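Side-chain contact in zinc finger (CCCH type) motif-containing protein (Toxoplasma gondii, PDB 7NG2), which probably reads N6-methyladenosine in mRNA through the YTH domain crystallised here without RNA, and is linked to mRNA cleavage and polyadenylation: residues A[56-61]-A[96-101]. Residues are numbered along the deposited sequence; the frame is centred on the assembly and turned at random. Where two conformers were deposited one is given.
Sequences VLLLFS and SNFRVM
Leu58 meets Phe98 and Val100 in a purely apolar contact between two non-neighbouring strands of the central mixed sheet, with Phe60 adding a further touch on Val100. Strand 67-74 lies between them in the sheet order, and no hydrogen bond joins the segments 56-61 and 96-101. The axes of strand residues 56-61 and 98-101 come no closer than 8.9 Å and run at 77° to one another, so that side chains alone span the gap. One methyl group does most of the work: Leu58 CD1 lies 3.9 Å from Phe98 CE1, at the edge of the ring and in its plane, the two side chains approaching from opposite directions. In the conformer given, one of two deposited for Val100, the same Leu58 CD1 is 4.0 Å from Val100 CG2. The other branch of this valine copy stands anti to the backbone N (chi1 176°) and reaches the edge of the Phe60 ring, where Val100 CG1 is 4.3 Å from Phe60 CZ. All four residues are buried, near the middle of the YTH domain, a member of the PUA clan, where the strongly twisted sheet turns this side toward helix 40-52. Leu46 of that helix touches both Leu58 and Phe98, joining sheet and helix in one hydrophobic core. Farther along, the ring of Phe60 stacks with Trp102 and meets Trp36 edge-to-face, while Ile19 of strand 14-21 packs against both Leu58 and Phe60.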
ATOM      1  N   VAL A  56       6.388   5.146   5.069  1.00 12.52           N
ATOM      2  CA  VAL A  56       5.671   3.877   5.008  1.00 12.35           C
ATOM      3  C   VAL A  56       4.983   3.791   3.655  1.00 12.21           C
ATOM      4  O   VAL A  56       4.099   4.599   3.344  1.00 12.96           O
ATOM      5  CB  VAL A  56       4.670   3.742   6.165  1.00 13.41           C
ATOM      6  CG1 VAL A  56       3.819   2.502   5.988  1.00 14.23           C
ATOM      7  CG2 VAL A  56       5.411   3.712   7.494  1.00 14.66           C
ATOM      8  N   LEU A  57       5.392   2.811   2.846  1.00 12.49           N
ATOM      9  CA  LEU A  57       4.868   2.616   1.503  1.00 12.46           C
ATOM     10  C   LEU A  57       3.864   1.474   1.489  1.00 12.36           C
ATOM     11  O   LEU A  57       4.076   0.436   2.129  1.00 13.19           O
ATOM     12  CB  LEU A  57       5.995   2.314   0.512  1.00 14.15           C
ATOM     13  CG  LEU A  57       6.972   3.444   0.165  1.00 17.37           C
ATOM     14  CD1 LEU A  57       6.244   4.748  -0.136  1.00 20.61           C
ATOM     15  CD2 LEU A  57       8.033   3.651   1.231  1.00 18.97           C
ATOM     16  N   LEU A  58       2.754   1.712   0.799  1.00 13.20           N
ATOM     17  CA  LEU A  58       1.656   0.764   0.666  1.00 12.60           C
ATOM     18  C   LEU A  58       1.558   0.379  -0.801  1.00 12.10           C
ATOM     19  O   LEU A  58       1.378   1.243  -1.659  1.00 13.09           O
ATOM     20  CB  LEU A  58       0.356   1.405   1.140  1.00 13.27           C
ATOM     21  CG  LEU A  58       0.444   2.018   2.538  1.00 16.20           C
ATOM     22  CD1 LEU A  58      -0.853   2.724   2.824  1.00 19.38           C
ATOM     23  CD2 LEU A  58       0.728   0.982   3.618  1.00 17.12           C
ATOM     24  N   LEU A  59       1.673  -0.914  -1.082  1.00 11.80           N
ATOM     25  CA  LEU A  59       1.715  -1.440  -2.446  1.00 12.69           C
ATOM     26  C   LEU A  59       0.383  -2.137  -2.685  1.00 12.11           C
ATOM     27  O   LEU A  59       0.106  -3.175  -2.071  1.00 12.89           O
ATOM     28  CB  LEU A  59       2.880  -2.420  -2.593  1.00 13.31           C
ATOM     29  CG  LEU A  59       4.294  -1.807  -2.689  1.00 15.14           C
ATOM     30  CD1 LEU A  59       4.708  -0.957  -1.475  1.00 17.05           C
ATOM     31  CD2 LEU A  59       5.331  -2.901  -2.954  1.00 17.21           C
ATOM     32  N   PHE A  60      -0.445  -1.557  -3.550  1.00 12.03           N
ATOM     33  CA  PHE A  60      -1.844  -1.964  -3.661  1.00 12.61           C
ATOM     34  C   PHE A  60      -2.028  -3.072  -4.686  1.00 12.83           C
ATOM     35  O   PHE A  60      -1.557  -2.961  -5.822  1.00 13.40           O
ATOM     36  CB  PHE A  60      -2.696  -0.767  -4.053  1.00 13.39           C
ATOM     37  CG  PHE A  60      -2.915   0.210  -2.930  1.00 14.14           C
ATOM     38  CD1 PHE A  60      -2.014   1.240  -2.701  1.00 15.64           C
ATOM     39  CD2 PHE A  60      -4.021   0.097  -2.097  1.00 16.60           C
ATOM     40  CE1 PHE A  60      -2.213   2.153  -1.676  1.00 17.39           C
ATOM     41  CE2 PHE A  60      -4.220   1.004  -1.063  1.00 17.87           C
ATOM     42  CZ  PHE A  60      -3.309   2.026  -0.854  1.00 18.12           C
ATOM     43  N   SER A  61      -2.748  -4.118  -4.289  1.00 12.94           N
ATOM     44  CA  SER A  61      -3.029  -5.269  -5.144  1.00 13.46           C
ATOM     45  C   SER A  61      -4.469  -5.721  -4.918  1.00 14.22           C
ATOM     46  O   SER A  61      -4.786  -6.325  -3.888  1.00 15.19           O
ATOM     47  CB  SER A  61      -2.049  -6.399  -4.831  1.00 14.19           C
ATOM     48  OG  SER A  61      -2.420  -7.573  -5.531  1.00 16.42           O
ATOM     49  N   SER A  96      -9.734   2.957  11.978  1.00 19.35           N
ATOM     50  CA  SER A  96     -10.139   4.255  11.456  1.00 19.10           C
ATOM     51  C   SER A  96      -9.406   4.556  10.148  1.00 16.25           C
ATOM     52  O   SER A  96      -8.318   4.034   9.874  1.00 16.63           O
ATOM     53  CB  SER A  96      -9.842   5.363  12.468  1.00 21.24           C
ATOM     54  OG  SER A  96     -10.648   5.247  13.629  1.00 26.39           O
ATOM     55  N   ASN A  97     -10.021   5.410   9.332  1.00 16.20           N
ATOM     56  CA  ASN A  97      -9.425   5.813   8.067  1.00 15.51           C
ATOM     57  C   ASN A  97      -8.142   6.599   8.294  1.00 15.39           C
ATOM     58  O   ASN A  97      -8.012   7.367   9.249  1.00 16.73           O
ATOM     59  CB  ASN A  97     -10.398   6.701   7.291  1.00 15.38           C
ATOM     60  CG  ASN A  97     -11.654   5.967   6.887  1.00 15.94           C
ATOM     61  OD1 ASN A  97     -11.644   4.761   6.690  1.00 17.59           O
ATOM     62  ND2 ASN A  97     -12.751   6.700   6.755  1.00 17.63           N
ATOM     63  N   PHE A  98      -7.185   6.415   7.393  1.00 14.80           N
ATOM     64  CA  PHE A  98      -5.966   7.205   7.414  1.00 14.52           C
ATOM     65  C   PHE A  98      -5.681   7.741   6.018  1.00 14.56           C
ATOM     66  O   PHE A  98      -6.164   7.213   5.012  1.00 14.88           O
ATOM     67  CB  PHE A  98      -4.757   6.425   7.967  1.00 15.55           C
ATOM     68  CG  PHE A  98      -4.473   5.122   7.258  1.00 15.25           C
ATOM     69  CD1 PHE A  98      -3.611   5.082   6.178  1.00 15.07           C
ATOM     70  CD2 PHE A  98      -5.040   3.935   7.702  1.00 17.10           C
ATOM     71  CE1 PHE A  98      -3.319   3.886   5.546  1.00 16.73           C
ATOM     72  CE2 PHE A  98      -4.758   2.735   7.071  1.00 16.54           C
ATOM     73  CZ  PHE A  98      -3.894   2.713   5.988  1.00 17.36           C
ATOM     74  N   ARG A  99      -4.911   8.825   5.971  1.00 14.73           N
ATOM     75  CA  ARG A  99      -4.599   9.466   4.703  1.00 14.78           C
ATOM     76  C   ARG A  99      -3.510   8.698   3.964  1.00 14.18           C
ATOM     77  O   ARG A  99      -2.545   8.209   4.566  1.00 14.88           O
ATOM     78  CB  ARG A  99      -4.154  10.910   4.934  1.00 17.30           C
ATOM     79  CG  ARG A  99      -5.313  11.871   5.158  1.00 23.38           C
ATOM     80  CD  ARG A  99      -4.868  13.326   5.121  1.00 29.74           C
ATOM     81  NE  ARG A  99      -3.999  13.665   6.242  1.00 36.59           N
ATOM     82  CZ  ARG A  99      -2.748  14.099   6.116  1.00 39.89           C
ATOM     83  NH1 ARG A  99      -2.211  14.247   4.910  1.00 39.99           N
ATOM     84  NH2 ARG A  99      -2.035  14.384   7.196  1.00 43.72           N
ATOM     85  N   VAL A 100      -3.674   8.613   2.647  0.62 14.17           N
ATOM     86  CA  VAL A 100      -2.701   8.010   1.744  0.62 13.44           C
ATOM     87  C   VAL A 100      -2.474   8.974   0.591  0.62 13.56           C
ATOM     88  O   VAL A 100      -3.418   9.601   0.096  0.62 15.37           O
ATOM     89  CB  VAL A 100      -3.209   6.657   1.199  0.62 13.92           C
ATOM     90  CG1 VAL A 100      -2.230   6.070   0.179  0.62 14.28           C
ATOM     91  CG2 VAL A 100      -3.435   5.687   2.332  0.62 14.40           C
ATOM     92  N   MET A 101      -1.221   9.099   0.168  0.62 13.96           N
ATOM     93  CA  MET A 101      -0.858   9.854  -1.023  0.62 15.55           C
ATOM     94  C   MET A 101      -0.459   8.831  -2.077  0.62 15.01           C
ATOM     95  O   MET A 101       0.573   8.167  -1.937  0.62 14.91           O
ATOM     96  CB  MET A 101       0.302  10.798  -0.706  0.62 16.12           C
ATOM     97  CG  MET A 101       0.917  11.498  -1.913  0.62 18.45           C
ATOM     98  SD  MET A 101       2.308  12.582  -1.494  0.62 24.76           S
ATOM     99  CE  MET A 101       1.487  13.873  -0.565  0.62 28.16           C
TER